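Local coordinates for protein succinate-semialdehyde dehydrogenase (Streptococcus pyogenes MGAS1882, PDB 4OGD) that probably oxidises succinic semialdehyde to succinate with NADP+ as the hydride acceptor, as a member of the aldehyde dehydrogenase family, at residues K274-F279 with G366-V371; L282-F287 with E327-G332; F236-D241 with D245-V250. One frame throughout, in Å; residues are numbered along the deposited sequence.

Contact 1: K274-F279 with G366-V371; sequences KDYDRF and GEIYKV
The ring of Y276 is caught between two side chains of strand 365-371. I368 CG2 approaches obliquely and comes within 3.6 Å of Y276 CE1. K370 lays its aliphatic chain across the ring at about a right angle: its CB lies 3.7 Å from Y276 CD1, and its CD stands over one face, 4.1 Å from the ring centroid and 27° off the normal, a CH-pi contact. One turn further along the helix, F279 meets the other branch of I368, with F279 CD2 4.0 Å from I368 CD1. The isoleucine thus splits its work, giving CG2 to the tyrosine and the CG1-CD1 arm to the phenylalanine. Both aromatic residues hold CG anti to the backbone N (chi1 175° for Y276, -171° for F279), which carries their rings off the first turn toward the sheet. That turn is set by the bond from F279 N to D275 O, 2.9 Å. K370 is extended as far as CD and then bends at chi3 and chi4, so that its ammonium group turns from the tyrosine to a salt bridge with D273. Further out, V271 lies against both Y276 and I368, while F269 and L251 pack on F279. With no hydrogen bond between the segments, the chemistry is graded: purely apolar at buried F279 and I368, and at the exposed end a lysine that offers methylenes to an aromatic face while its charge pairs with an aspartate.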
ATOM      1  N   LYS A 274      -8.798  30.354  28.314  1.00 12.71           N
ATOM      2  CA  LYS A 274      -9.896  31.309  28.440  1.00 14.07           C
ATOM      3  C   LYS A 274     -11.260  30.622  28.413  1.00 14.67           C
ATOM      4  O   LYS A 274     -12.207  31.045  29.100  1.00 14.46           O
ATOM      5  CB  LYS A 274      -9.798  32.302  27.273  1.00 16.55           C
ATOM      6  CG  LYS A 274     -10.893  33.345  27.202  1.00 22.47           C
ATOM      7  CD  LYS A 274     -10.648  34.291  26.033  1.00 22.96           C
ATOM      8  CE  LYS A 274     -11.599  35.481  26.077  1.00 26.26           C
ATOM      9  NZ  LYS A 274     -10.960  36.679  25.468  1.00 35.05           N
ATOM     10  N   ASP A 275     -11.349  29.552  27.628  1.00 13.24           N
ATOM     11  CA  ASP A 275     -12.620  28.879  27.364  1.00 12.14           C
ATOM     12  C   ASP A 275     -12.802  27.607  28.182  1.00 12.64           C
ATOM     13  O   ASP A 275     -13.828  26.925  28.070  1.00 11.83           O
ATOM     14  CB  ASP A 275     -12.709  28.508  25.881  1.00 11.97           C
ATOM     15  CG  ASP A 275     -12.692  29.716  24.967  1.00 14.52           C
ATOM     16  OD1 ASP A 275     -13.305  30.754  25.306  1.00 16.19           O
ATOM     17  OD2 ASP A 275     -12.058  29.626  23.896  1.00 13.88           O
ATOM     18  N   TYR A 276     -11.811  27.275  29.001  1.00 10.43           N
ATOM     19  CA  TYR A 276     -11.780  25.962  29.641  1.00 13.46           C
ATOM     20  C   TYR A 276     -12.944  25.695  30.602  1.00 12.98           C
ATOM     21  O   TYR A 276     -13.621  24.669  30.493  1.00 12.84           O
ATOM     22  CB  TYR A 276     -10.434  25.750  30.340  1.00 13.92           C
ATOM     23  CG  TYR A 276     -10.344  24.480  31.141  1.00 15.57           C
ATOM     24  CD1 TYR A 276     -10.093  23.258  30.520  1.00 14.93           C
ATOM     25  CD2 TYR A 276     -10.502  24.495  32.521  1.00 15.74           C
ATOM     26  CE1 TYR A 276     -10.001  22.098  31.254  1.00 19.47           C
ATOM     27  CE2 TYR A 276     -10.413  23.343  33.259  1.00 18.26           C
ATOM     28  CZ  TYR A 276     -10.163  22.146  32.623  1.00 19.66           C
ATOM     29  OH  TYR A 276     -10.075  20.993  33.369  1.00 22.87           O
ATOM     30  N   ASP A 277     -13.181  26.601  31.548  1.00 13.83           N
ATOM     31  CA  ASP A 277     -14.285  26.408  32.481  1.00 16.81           C
ATOM     32  C   ASP A 277     -15.628  26.357  31.755  1.00 13.78           C
ATOM     33  O   ASP A 277     -16.493  25.537  32.074  1.00 14.20           O
ATOM     34  CB  ASP A 277     -14.298  27.507  33.548  1.00 17.33           C
ATOM     35  CG  ASP A 277     -13.230  27.314  34.600  1.00 20.29           C
ATOM     36  OD1 ASP A 277     -12.638  26.220  34.672  1.00 19.51           O
ATOM     37  OD2 ASP A 277     -12.996  28.264  35.373  1.00 25.53           O
ATOM     38  N   ARG A 278     -15.786  27.228  30.766  1.00 13.74           N
ATOM     39  CA  ARG A 278     -16.998  27.281  29.960  1.00 14.19           C
ATOM     40  C   ARG A 278     -17.231  25.966  29.220  1.00 15.74           C
ATOM     41  O   ARG A 278     -18.351  25.457  29.179  1.00 14.59           O
ATOM     42  CB  ARG A 278     -16.918  28.446  28.973  1.00 12.42           C
ATOM     43  CG  ARG A 278     -18.157  28.638  28.127  1.00 15.33           C
ATOM     44  CD  ARG A 278     -17.920  29.700  27.086  1.00 15.34           C
ATOM     45  NE  ARG A 278     -19.117  29.969  26.307  1.00 16.31           N
ATOM     46  CZ  ARG A 278     -19.173  30.850  25.318  1.00 15.05           C
ATOM     47  NH1 ARG A 278     -18.093  31.544  24.987  1.00 19.56           N
ATOM     48  NH2 ARG A 278     -20.304  31.030  24.660  1.00 15.28           N
ATOM     49  N   PHE A 279     -16.170  25.395  28.656  1.00 13.11           N
ATOM     50  CA  PHE A 279     -16.328  24.121  27.966  1.00 11.59           C
ATOM     51  C   PHE A 279     -16.589  22.946  28.914  1.00 12.26           C
ATOM     52  O   PHE A 279     -17.355  22.037  28.580  1.00 13.06           O
ATOM     53  CB  PHE A 279     -15.136  23.819  27.055  1.00 12.99           C
ATOM     54  CG  PHE A 279     -15.360  22.626  26.183  1.00 10.78           C
ATOM     55  CD1 PHE A 279     -16.192  22.718  25.078  1.00 10.12           C
ATOM     56  CD2 PHE A 279     -14.780  21.402  26.490  1.00 13.65           C
ATOM     57  CE1 PHE A 279     -16.429  21.615  24.282  1.00 10.91           C
ATOM     58  CE2 PHE A 279     -15.015  20.293  25.694  1.00 10.77           C
ATOM     59  CZ  PHE A 279     -15.839  20.406  24.587  1.00 11.48           C
ATOM     60  N   GLY A 366     -15.498  11.601  27.609  1.00  9.33           N
ATOM     61  CA  GLY A 366     -15.008  12.882  27.146  1.00  9.49           C
ATOM     62  C   GLY A 366     -13.683  13.197  27.817  1.00  9.89           C
ATOM     63  O   GLY A 366     -13.472  12.839  28.975  1.00 10.75           O
ATOM     64  N   GLU A 367     -12.771  13.824  27.079  1.00  8.87           N
ATOM     65  CA  GLU A 367     -11.472  14.215  27.633  1.00  9.55           C
ATOM     66  C   GLU A 367     -11.205  15.660  27.269  1.00 11.54           C
ATOM     67  O   GLU A 367     -11.279  16.031  26.101  1.00  9.00           O
ATOM     68  CB  GLU A 367     -10.364  13.330  27.060  1.00  9.08           C
ATOM     69  CG  GLU A 367     -10.594  11.841  27.262  1.00 10.80           C
ATOM     70  CD  GLU A 367      -9.778  11.006  26.302  1.00 13.66           C
ATOM     71  OE1 GLU A 367      -8.644  11.417  25.984  1.00 11.09           O
ATOM     72  OE2 GLU A 367     -10.289   9.959  25.837  1.00 16.92           O
ATOM     73  N   ILE A 368     -10.909  16.490  28.267  1.00  9.01           N
ATOM     74  CA  ILE A 368     -10.646  17.890  27.996  1.00  9.51           C
ATOM     75  C   ILE A 368      -9.171  18.212  28.212  1.00  9.98           C
ATOM     76  O   ILE A 368      -8.649  18.047  29.314  1.00 10.41           O
ATOM     77  CB  ILE A 368     -11.536  18.813  28.854  1.00  9.84           C
ATOM     78  CG1 ILE A 368     -13.007  18.450  28.656  1.00 10.95           C
ATOM     79  CG2 ILE A 368     -11.322  20.249  28.449  1.00 11.34           C
ATOM     80  CD1 ILE A 368     -13.949  19.147  29.650  1.00 11.08           C
ATOM     81  N   TYR A 369      -8.512  18.649  27.140  1.00  7.43           N
ATOM     82  CA  TYR A 369      -7.107  19.051  27.180  1.00  8.10           C
ATOM     83  C   TYR A 369      -7.030  20.570  27.134  1.00 11.38           C
ATOM     84  O   TYR A 369      -7.416  21.176  26.131  1.00 11.52           O
ATOM     85  CB  TYR A 369      -6.357  18.499  25.963  1.00  6.06           C
ATOM     86  CG  TYR A 369      -6.105  17.005  25.968  1.00  7.89           C
ATOM     87  CD1 TYR A 369      -4.810  16.505  25.955  1.00 13.07           C
ATOM     88  CD2 TYR A 369      -7.159  16.097  25.964  1.00  9.08           C
ATOM     89  CE1 TYR A 369      -4.567  15.146  25.949  1.00 12.27           C
ATOM     90  CE2 TYR A 369      -6.930  14.725  25.961  1.00  9.93           C
ATOM     91  CZ  TYR A 369      -5.630  14.255  25.955  1.00  9.88           C
ATOM     92  OH  TYR A 369      -5.380  12.894  25.934  1.00 11.46           O
ATOM     93  N   LYS A 370      -6.528  21.195  28.201  1.00 10.50           N
ATOM     94  CA  LYS A 370      -6.408  22.654  28.209  1.00  9.55           C
ATOM     95  C   LYS A 370      -5.076  23.096  27.614  1.00  9.17           C
ATOM     96  O   LYS A 370      -4.034  22.537  27.943  1.00 12.40           O
ATOM     97  CB  LYS A 370      -6.545  23.209  29.629  1.00 11.75           C
ATOM     98  CG  LYS A 370      -6.595  24.736  29.679  1.00 11.42           C
ATOM     99  CD  LYS A 370      -6.718  25.250  31.119  1.00 15.81           C
ATOM    100  CE  LYS A 370      -5.407  25.091  31.877  1.00 14.20           C
ATOM    101  NZ  LYS A 370      -4.438  26.184  31.554  1.00 15.29           N
ATOM    102  N   VAL A 371      -5.114  24.072  26.711  1.00  8.53           N
ATOM    103  CA  VAL A 371      -3.879  24.631  26.150  1.00  9.25           C
ATOM    104  C   VAL A 371      -3.844  26.158  26.257  1.00 10.22           C
ATOM    105  O   VAL A 371      -4.872  26.796  26.512  1.00  9.86           O
ATOM    106  CB  VAL A 371      -3.650  24.181  24.683  1.00 10.94           C
ATOM    107  CG1 VAL A 371      -3.552  22.673  24.626  1.00  9.93           C
ATOM    108  CG2 VAL A 371      -4.758  24.686  23.760  1.00  9.31           C
TER

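Contact 2: L282-F287 with E327-G332; sequences LLTKVF and ELVYGG
Y330 OH and F287 O share one water, which bridges the segments at the end of the tyrosine. The water gives a proton to F287 O at 2.8 Å and lies 2.5 Å from Y330 OH, at the ring edge and in the ring plane. Along the rest of the tyrosine the contact is apolar. T284 CG2 reaches Y330 CD1 at 4.0 Å and F287 CB reaches Y330 CE2 at 4.0 Å, both obliquely, so the ring borders two residues one helical turn apart. A chi1 of 171° sets CG of Y330 anti to its backbone N and sends the ring toward the helix. T284 divides its branches: the methyl goes to the tyrosine, while OG1 lies 3.8 Å from V329 CG1 and is hydrogen-bonded back to K280 O within the helix. A classic beta bulge sets V329 and Y330 together opposite I346 of the next strand, so both successive side chains start toward the helix. The axes of helix segment 282-287 and edge strand 327-330 approach to 9.1 Å, with their N-to-C directions 55° apart. I346, on the adjacent antiparallel strand 345-348, also touches L283, T284 and F287, while L282 and V286 pack against helix 244-256.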
ATOM      1  N   LEU A 282     -20.190  23.173  29.535  1.00 13.16           N
ATOM      2  CA  LEU A 282     -20.972  22.847  28.352  1.00 13.37           C
ATOM      3  C   LEU A 282     -20.983  21.345  28.082  1.00 15.21           C
ATOM      4  O   LEU A 282     -22.042  20.762  27.838  1.00 13.16           O
ATOM      5  CB  LEU A 282     -20.449  23.600  27.129  1.00 12.29           C
ATOM      6  CG  LEU A 282     -21.213  23.337  25.833  1.00 11.64           C
ATOM      7  CD1 LEU A 282     -22.662  23.763  25.995  1.00 17.19           C
ATOM      8  CD2 LEU A 282     -20.575  24.081  24.681  1.00 13.69           C
ATOM      9  N   LEU A 283     -19.809  20.714  28.122  1.00 11.58           N
ATOM     10  CA  LEU A 283     -19.732  19.278  27.853  1.00 14.82           C
ATOM     11  C   LEU A 283     -20.473  18.481  28.934  1.00 13.20           C
ATOM     12  O   LEU A 283     -21.126  17.472  28.649  1.00 14.09           O
ATOM     13  CB  LEU A 283     -18.272  18.820  27.728  1.00 11.79           C
ATOM     14  CG  LEU A 283     -18.084  17.401  27.170  1.00 10.85           C
ATOM     15  CD1 LEU A 283     -18.503  17.349  25.708  1.00 11.75           C
ATOM     16  CD2 LEU A 283     -16.641  16.929  27.318  1.00 12.66           C
ATOM     17  N   THR A 284     -20.390  18.958  30.172  1.00 12.96           N
ATOM     18  CA  THR A 284     -21.142  18.360  31.272  1.00 13.86           C
ATOM     19  C   THR A 284     -22.650  18.440  31.025  1.00 14.52           C
ATOM     20  O   THR A 284     -23.375  17.454  31.201  1.00 13.26           O
ATOM     21  CB  THR A 284     -20.789  19.036  32.608  1.00 13.50           C
ATOM     22  OG1 THR A 284     -19.403  18.797  32.905  1.00 13.03           O
ATOM     23  CG2 THR A 284     -21.652  18.469  33.737  1.00 15.61           C
ATOM     24  N   LYS A 285     -23.111  19.611  30.599  1.00 13.42           N
ATOM     25  CA  LYS A 285     -24.523  19.820  30.285  1.00 11.18           C
ATOM     26  C   LYS A 285     -24.991  18.838  29.220  1.00 11.85           C
ATOM     27  O   LYS A 285     -26.034  18.192  29.358  1.00 15.64           O
ATOM     28  CB  LYS A 285     -24.738  21.251  29.793  1.00 14.17           C
ATOM     29  CG  LYS A 285     -26.163  21.550  29.331  1.00 16.66           C
ATOM     30  CD  LYS A 285     -26.227  22.897  28.632  1.00 15.34           C
ATOM     31  CE  LYS A 285     -27.629  23.245  28.185  1.00 23.85           C
ATOM     32  NZ  LYS A 285     -27.608  24.439  27.298  1.00 23.63           N
ATOM     33  N   VAL A 286     -24.200  18.712  28.161  1.00 12.94           N
ATOM     34  CA  VAL A 286     -24.544  17.834  27.045  1.00 12.56           C
ATOM     35  C   VAL A 286     -24.569  16.360  27.460  1.00 13.30           C
ATOM     36  O   VAL A 286     -25.491  15.615  27.120  1.00 12.81           O
ATOM     37  CB  VAL A 286     -23.550  18.045  25.875  1.00 11.54           C
ATOM     38  CG1 VAL A 286     -23.656  16.918  24.856  1.00 13.04           C
ATOM     39  CG2 VAL A 286     -23.791  19.398  25.205  1.00 13.68           C
ATOM     40  N   PHE A 287     -23.547  15.948  28.204  1.00 12.89           N
ATOM     41  CA  PHE A 287     -23.431  14.575  28.669  1.00 12.09           C
ATOM     42  C   PHE A 287     -24.568  14.195  29.620  1.00 14.36           C
ATOM     43  O   PHE A 287     -24.987  13.037  29.661  1.00 14.12           O
ATOM     44  CB  PHE A 287     -22.055  14.349  29.313  1.00 12.12           C
ATOM     45  CG  PHE A 287     -20.980  13.938  28.326  1.00 12.80           C
ATOM     46  CD1 PHE A 287     -20.911  14.517  27.066  1.00 12.84           C
ATOM     47  CD2 PHE A 287     -20.050  12.972  28.668  1.00 12.42           C
ATOM     48  CE1 PHE A 287     -19.917  14.131  26.157  1.00 10.87           C
ATOM     49  CE2 PHE A 287     -19.054  12.579  27.771  1.00 11.44           C
ATOM     50  CZ  PHE A 287     -18.992  13.159  26.522  1.00 10.16           C
ATOM     51  N   GLU A 327      -8.472  14.373  36.574  1.00 13.88           N
ATOM     52  CA  GLU A 327      -9.627  14.853  37.323  1.00 15.90           C
ATOM     53  C   GLU A 327     -10.920  14.255  36.782  1.00 18.63           C
ATOM     54  O   GLU A 327     -11.164  14.291  35.573  1.00 16.72           O
ATOM     55  CB  GLU A 327      -9.708  16.384  37.272  1.00 14.84           C
ATOM     56  CG  GLU A 327     -10.962  16.940  37.943  1.00 17.43           C
ATOM     57  CD  GLU A 327     -11.110  18.442  37.797  1.00 18.91           C
ATOM     58  OE1 GLU A 327     -10.318  19.067  37.054  1.00 21.86           O
ATOM     59  OE2 GLU A 327     -12.027  19.006  38.432  1.00 24.14           O
ATOM     60  N   LEU A 328     -11.745  13.705  37.675  1.00 16.43           N
ATOM     61  CA  LEU A 328     -13.081  13.260  37.289  1.00 16.02           C
ATOM     62  C   LEU A 328     -14.016  14.457  37.280  1.00 19.19           C
ATOM     63  O   LEU A 328     -14.394  14.980  38.332  1.00 19.01           O
ATOM     64  CB  LEU A 328     -13.609  12.164  38.221  1.00 16.38           C
ATOM     65  CG  LEU A 328     -14.966  11.564  37.816  1.00 18.55           C
ATOM     66  CD1 LEU A 328     -14.894  10.899  36.447  1.00 18.25           C
ATOM     67  CD2 LEU A 328     -15.457  10.563  38.848  1.00 14.36           C
ATOM     68  N   VAL A 329     -14.372  14.901  36.080  1.00 15.38           N
ATOM     69  CA  VAL A 329     -15.201  16.085  35.902  1.00 14.46           C
ATOM     70  C   VAL A 329     -16.683  15.748  36.019  1.00 15.66           C
ATOM     71  O   VAL A 329     -17.459  16.486  36.634  1.00 16.66           O
ATOM     72  CB  VAL A 329     -14.916  16.747  34.538  1.00 14.90           C
ATOM     73  CG1 VAL A 329     -15.938  17.826  34.223  1.00 13.63           C
ATOM     74  CG2 VAL A 329     -13.498  17.316  34.501  1.00 15.22           C
ATOM     75  N   TYR A 330     -17.073  14.624  35.430  1.00 12.98           N
ATOM     76  CA  TYR A 330     -18.474  14.212  35.438  1.00 13.91           C
ATOM     77  C   TYR A 330     -18.610  12.710  35.261  1.00 16.24           C
ATOM     78  O   TYR A 330     -17.826  12.091  34.545  1.00 14.40           O
ATOM     79  CB  TYR A 330     -19.259  14.927  34.331  1.00 14.80           C
ATOM     80  CG  TYR A 330     -20.658  14.372  34.174  1.00 13.76           C
ATOM     81  CD1 TYR A 330     -21.668  14.739  35.053  1.00 16.85           C
ATOM     82  CD2 TYR A 330     -20.960  13.457  33.166  1.00 14.73           C
ATOM     83  CE1 TYR A 330     -22.935  14.228  34.929  1.00 18.73           C
ATOM     84  CE2 TYR A 330     -22.226  12.935  33.038  1.00 15.32           C
ATOM     85  CZ  TYR A 330     -23.209  13.328  33.919  1.00 15.24           C
ATOM     86  OH  TYR A 330     -24.475  12.816  33.795  1.00 16.18           O
ATOM     87  N   GLY A 331     -19.611  12.125  35.916  1.00 15.75           N
ATOM     88  CA  GLY A 331     -19.959  10.737  35.684  1.00 15.72           C
ATOM     89  C   GLY A 331     -19.055   9.759  36.400  1.00 18.85           C
ATOM     90  O   GLY A 331     -18.684   9.964  37.560  1.00 16.21           O
ATOM     91  N   GLY A 332     -18.712   8.677  35.709  1.00 15.48           N
ATOM     92  CA  GLY A 332     -17.837   7.667  36.271  1.00 18.30           C
ATOM     93  C   GLY A 332     -18.515   6.776  37.295  1.00 19.05           C
ATOM     94  O   GLY A 332     -17.853   5.998  37.978  1.00 24.20           O
TER
HETATM   95  O   HOH W   1     -25.014  11.312  31.820  1.00 15.40           O

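Contact 3: F236-D241 with D245-V250; sequences FIILDD and DQLEKV
L247 CD1 presses on the rim of the F236 ring, 3.5 Å from CE1, and this is the tight end of the contact. V250 CG2 meets the same ring edge near the ring plane, 4.0 Å from F236 CZ, so two branched side chains one helical turn apart abut the phenylalanine edge. The second methyl of L247 does different work: CD2 touches I238 CD1 at 3.8 Å, the two side chains crossing at about a right angle. L247 thereby spans two strand residues of the same face, F236 and I238. F236 reaches out with CG anti to the backbone N (chi1 -176°), and F269 on the neighbouring strand meets its ring edge-to-face. The other side of the helix is looser and polar: D245, Q246 and K249 are exposed and make no contact with the strand, and E248 turns toward helix 276-288. The loop after the strand also diverges, D241 binding S394 and H399 through its carboxylate. Strand 236-238 and helix 245-250 run nearly antiparallel, at 159°, with their axes 11.8 Å apart. This is the first half of a beta-alpha-beta crossover, in which helix 244-256 packs over the sheet before the chain enters parallel strand 268-272.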
ATOM      1  N   PHE A 236     -10.431  17.455  18.653  1.00  8.08           N
ATOM      2  CA  PHE A 236     -11.518  18.364  18.315  1.00  8.32           C
ATOM      3  C   PHE A 236     -11.053  19.694  18.904  1.00  8.84           C
ATOM      4  O   PHE A 236     -11.082  19.881  20.122  1.00  9.40           O
ATOM      5  CB  PHE A 236     -12.800  17.831  18.986  1.00  7.61           C
ATOM      6  CG  PHE A 236     -14.075  18.604  18.679  1.00  7.59           C
ATOM      7  CD1 PHE A 236     -14.254  19.907  19.122  1.00 10.64           C
ATOM      8  CD2 PHE A 236     -15.136  17.974  18.028  1.00  9.36           C
ATOM      9  CE1 PHE A 236     -15.448  20.594  18.876  1.00 10.15           C
ATOM     10  CE2 PHE A 236     -16.332  18.644  17.778  1.00  9.72           C
ATOM     11  CZ  PHE A 236     -16.494  19.952  18.201  1.00  9.72           C
ATOM     12  N   ILE A 237     -10.580  20.593  18.038  1.00  7.72           N
ATOM     13  CA  ILE A 237      -9.876  21.805  18.467  1.00  7.92           C
ATOM     14  C   ILE A 237     -10.788  23.025  18.379  1.00  7.48           C
ATOM     15  O   ILE A 237     -11.271  23.381  17.299  1.00  9.27           O
ATOM     16  CB  ILE A 237      -8.635  22.056  17.603  1.00  9.16           C
ATOM     17  CG1 ILE A 237      -7.772  20.793  17.505  1.00  9.52           C
ATOM     18  CG2 ILE A 237      -7.825  23.224  18.164  1.00 10.83           C
ATOM     19  CD1 ILE A 237      -6.577  20.941  16.567  1.00 10.02           C
ATOM     20  N   ILE A 238     -11.026  23.655  19.524  1.00  7.93           N
ATOM     21  CA  ILE A 238     -11.907  24.813  19.600  1.00  8.68           C
ATOM     22  C   ILE A 238     -11.079  26.094  19.538  1.00 11.25           C
ATOM     23  O   ILE A 238     -10.412  26.458  20.509  1.00 11.33           O
ATOM     24  CB  ILE A 238     -12.739  24.767  20.892  1.00  8.97           C
ATOM     25  CG1 ILE A 238     -13.511  23.449  20.969  1.00 12.53           C
ATOM     26  CG2 ILE A 238     -13.698  25.952  20.973  1.00 10.84           C
ATOM     27  CD1 ILE A 238     -14.255  23.270  22.259  1.00 17.75           C
ATOM     28  N   LEU A 239     -11.101  26.763  18.387  1.00  8.53           N
ATOM     29  CA  LEU A 239     -10.293  27.967  18.194  1.00 10.09           C
ATOM     30  C   LEU A 239     -10.902  29.183  18.879  1.00 12.01           C
ATOM     31  O   LEU A 239     -12.041  29.145  19.368  1.00 12.87           O
ATOM     32  CB  LEU A 239     -10.073  28.253  16.703  1.00 12.37           C
ATOM     33  CG  LEU A 239      -9.399  27.128  15.916  1.00 12.16           C
ATOM     34  CD1 LEU A 239      -9.017  27.592  14.523  1.00  9.64           C
ATOM     35  CD2 LEU A 239      -8.177  26.639  16.664  1.00 13.36           C
ATOM     36  N   ASP A 240     -10.130  30.265  18.910  1.00 12.44           N
ATOM     37  CA  ASP A 240     -10.536  31.472  19.628  1.00 11.60           C
ATOM     38  C   ASP A 240     -11.746  32.185  19.023  1.00 15.82           C
ATOM     39  O   ASP A 240     -12.325  33.080  19.646  1.00 18.02           O
ATOM     40  CB  ASP A 240      -9.344  32.435  19.790  1.00 11.93           C
ATOM     41  CG  ASP A 240      -8.745  32.886  18.460  1.00 18.80           C
ATOM     42  OD1 ASP A 240      -9.276  32.543  17.384  1.00 18.39           O
ATOM     43  OD2 ASP A 240      -7.725  33.606  18.488  1.00 20.17           O
ATOM     44  N   ASP A 241     -12.128  31.790  17.811  1.00 13.62           N
ATOM     45  CA  ASP A 241     -13.280  32.385  17.132  1.00 13.32           C
ATOM     46  C   ASP A 241     -14.390  31.365  16.861  1.00 15.50           C
ATOM     47  O   ASP A 241     -15.200  31.543  15.949  1.00 15.63           O
ATOM     48  CB  ASP A 241     -12.853  33.070  15.828  1.00 14.82           C
ATOM     49  CG  ASP A 241     -12.087  32.149  14.902  1.00 14.43           C
ATOM     50  OD1 ASP A 241     -12.034  30.931  15.184  1.00 15.04           O
ATOM     51  OD2 ASP A 241     -11.536  32.639  13.887  1.00 14.53           O
ATOM     52  N   ASP A 245     -22.637  28.454  19.894  1.00 20.36           N
ATOM     53  CA  ASP A 245     -24.000  27.963  19.698  1.00 22.35           C
ATOM     54  C   ASP A 245     -23.963  26.731  18.808  1.00 22.54           C
ATOM     55  O   ASP A 245     -24.584  25.705  19.098  1.00 20.74           O
ATOM     56  CB  ASP A 245     -24.867  29.040  19.041  1.00 24.87           C
ATOM     57  CG  ASP A 245     -25.270  30.138  20.008  1.00 29.59           C
ATOM     58  OD1 ASP A 245     -25.734  29.809  21.120  1.00 38.04           O
ATOM     59  OD2 ASP A 245     -25.123  31.329  19.657  1.00 38.57           O
ATOM     60  N   GLN A 246     -23.227  26.848  17.709  1.00 21.75           N
ATOM     61  CA  GLN A 246     -23.056  25.741  16.785  1.00 21.91           C
ATOM     62  C   GLN A 246     -22.260  24.617  17.426  1.00 17.61           C
ATOM     63  O   GLN A 246     -22.513  23.445  17.169  1.00 17.07           O
ATOM     64  CB  GLN A 246     -22.397  26.226  15.497  1.00 24.59           C
ATOM     65  CG  GLN A 246     -23.323  27.113  14.685  1.00 30.59           C
ATOM     66  CD  GLN A 246     -24.686  26.470  14.476  1.00 35.13           C
ATOM     67  OE1 GLN A 246     -25.712  26.996  14.915  1.00 39.14           O
ATOM     68  NE2 GLN A 246     -24.700  25.321  13.808  1.00 38.83           N
ATOM     69  N   LEU A 247     -21.311  24.982  18.281  1.00 16.04           N
ATOM     70  CA  LEU A 247     -20.535  24.000  19.029  1.00 15.09           C
ATOM     71  C   LEU A 247     -21.434  23.082  19.852  1.00 12.97           C
ATOM     72  O   LEU A 247     -21.335  21.854  19.777  1.00 13.57           O
ATOM     73  CB  LEU A 247     -19.541  24.713  19.942  1.00 14.99           C
ATOM     74  CG  LEU A 247     -18.684  23.826  20.837  1.00 14.83           C
ATOM     75  CD1 LEU A 247     -17.853  22.876  19.996  1.00 15.04           C
ATOM     76  CD2 LEU A 247     -17.793  24.688  21.721  1.00 14.92           C
ATOM     77  N   GLU A 248     -22.320  23.677  20.643  1.00 15.07           N
ATOM     78  CA  GLU A 248     -23.179  22.889  21.523  1.00 16.67           C
ATOM     79  C   GLU A 248     -23.992  21.853  20.745  1.00 13.40           C
ATOM     80  O   GLU A 248     -24.200  20.731  21.204  1.00 18.85           O
ATOM     81  CB  GLU A 248     -24.114  23.804  22.320  1.00 16.47           C
ATOM     82  CG  GLU A 248     -25.096  23.047  23.213  1.00 14.82           C
ATOM     83  CD  GLU A 248     -25.802  23.952  24.206  1.00 16.48           C
ATOM     84  OE1 GLU A 248     -25.525  25.172  24.211  1.00 24.35           O
ATOM     85  OE2 GLU A 248     -26.627  23.440  24.989  1.00 19.74           O
ATOM     86  N   LYS A 249     -24.424  22.229  19.550  1.00 13.43           N
ATOM     87  CA  LYS A 249     -25.310  21.380  18.767  1.00 15.16           C
ATOM     88  C   LYS A 249     -24.655  20.110  18.234  1.00 16.16           C
ATOM     89  O   LYS A 249     -25.353  19.156  17.892  1.00 13.93           O
ATOM     90  CB  LYS A 249     -25.936  22.195  17.636  1.00 19.19           C
ATOM     91  CG  LYS A 249     -26.829  23.308  18.176  1.00 18.84           C
ATOM     92  CD  LYS A 249     -27.429  24.180  17.096  1.00 27.01           C
ATOM     93  CE  LYS A 249     -28.493  25.088  17.713  1.00 31.41           C
ATOM     94  NZ  LYS A 249     -29.150  25.968  16.712  1.00 42.82           N
ATOM     95  N   VAL A 250     -23.325  20.084  18.169  1.00 14.87           N
ATOM     96  CA  VAL A 250     -22.647  18.908  17.626  1.00 11.19           C
ATOM     97  C   VAL A 250     -21.985  18.030  18.683  1.00 12.34           C
ATOM     98  O   VAL A 250     -21.537  16.922  18.377  1.00 11.12           O
ATOM     99  CB  VAL A 250     -21.597  19.275  16.547  1.00 15.83           C
ATOM    100  CG1 VAL A 250     -22.179  20.257  15.539  1.00 17.66           C
ATOM    101  CG2 VAL A 250     -20.327  19.832  17.183  1.00 12.68           C
TER

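How the contacts relate
All three contacts lay helices on one face of the same mixed sheet. Contacts 1 and 2 use successive parts of helix 276-288, and contact 2 is nested within the chain loop that contact 1 closes; contact 3 precedes both and uses the neighbouring helix. Contact 3, at interior strand 235-238, is buried and wholly apolar. Contact 1 is partly buried and ends in a charged lysine, and contact 2, at the edge strand, admits a bridging water. F279 of contact 1 also packs on contact 3, its CE1 3.4 Å from I238 CD1. Between the helices, K285 NZ and E248 OE2 form a 2.7 Å salt bridge linking contacts 2 and 3.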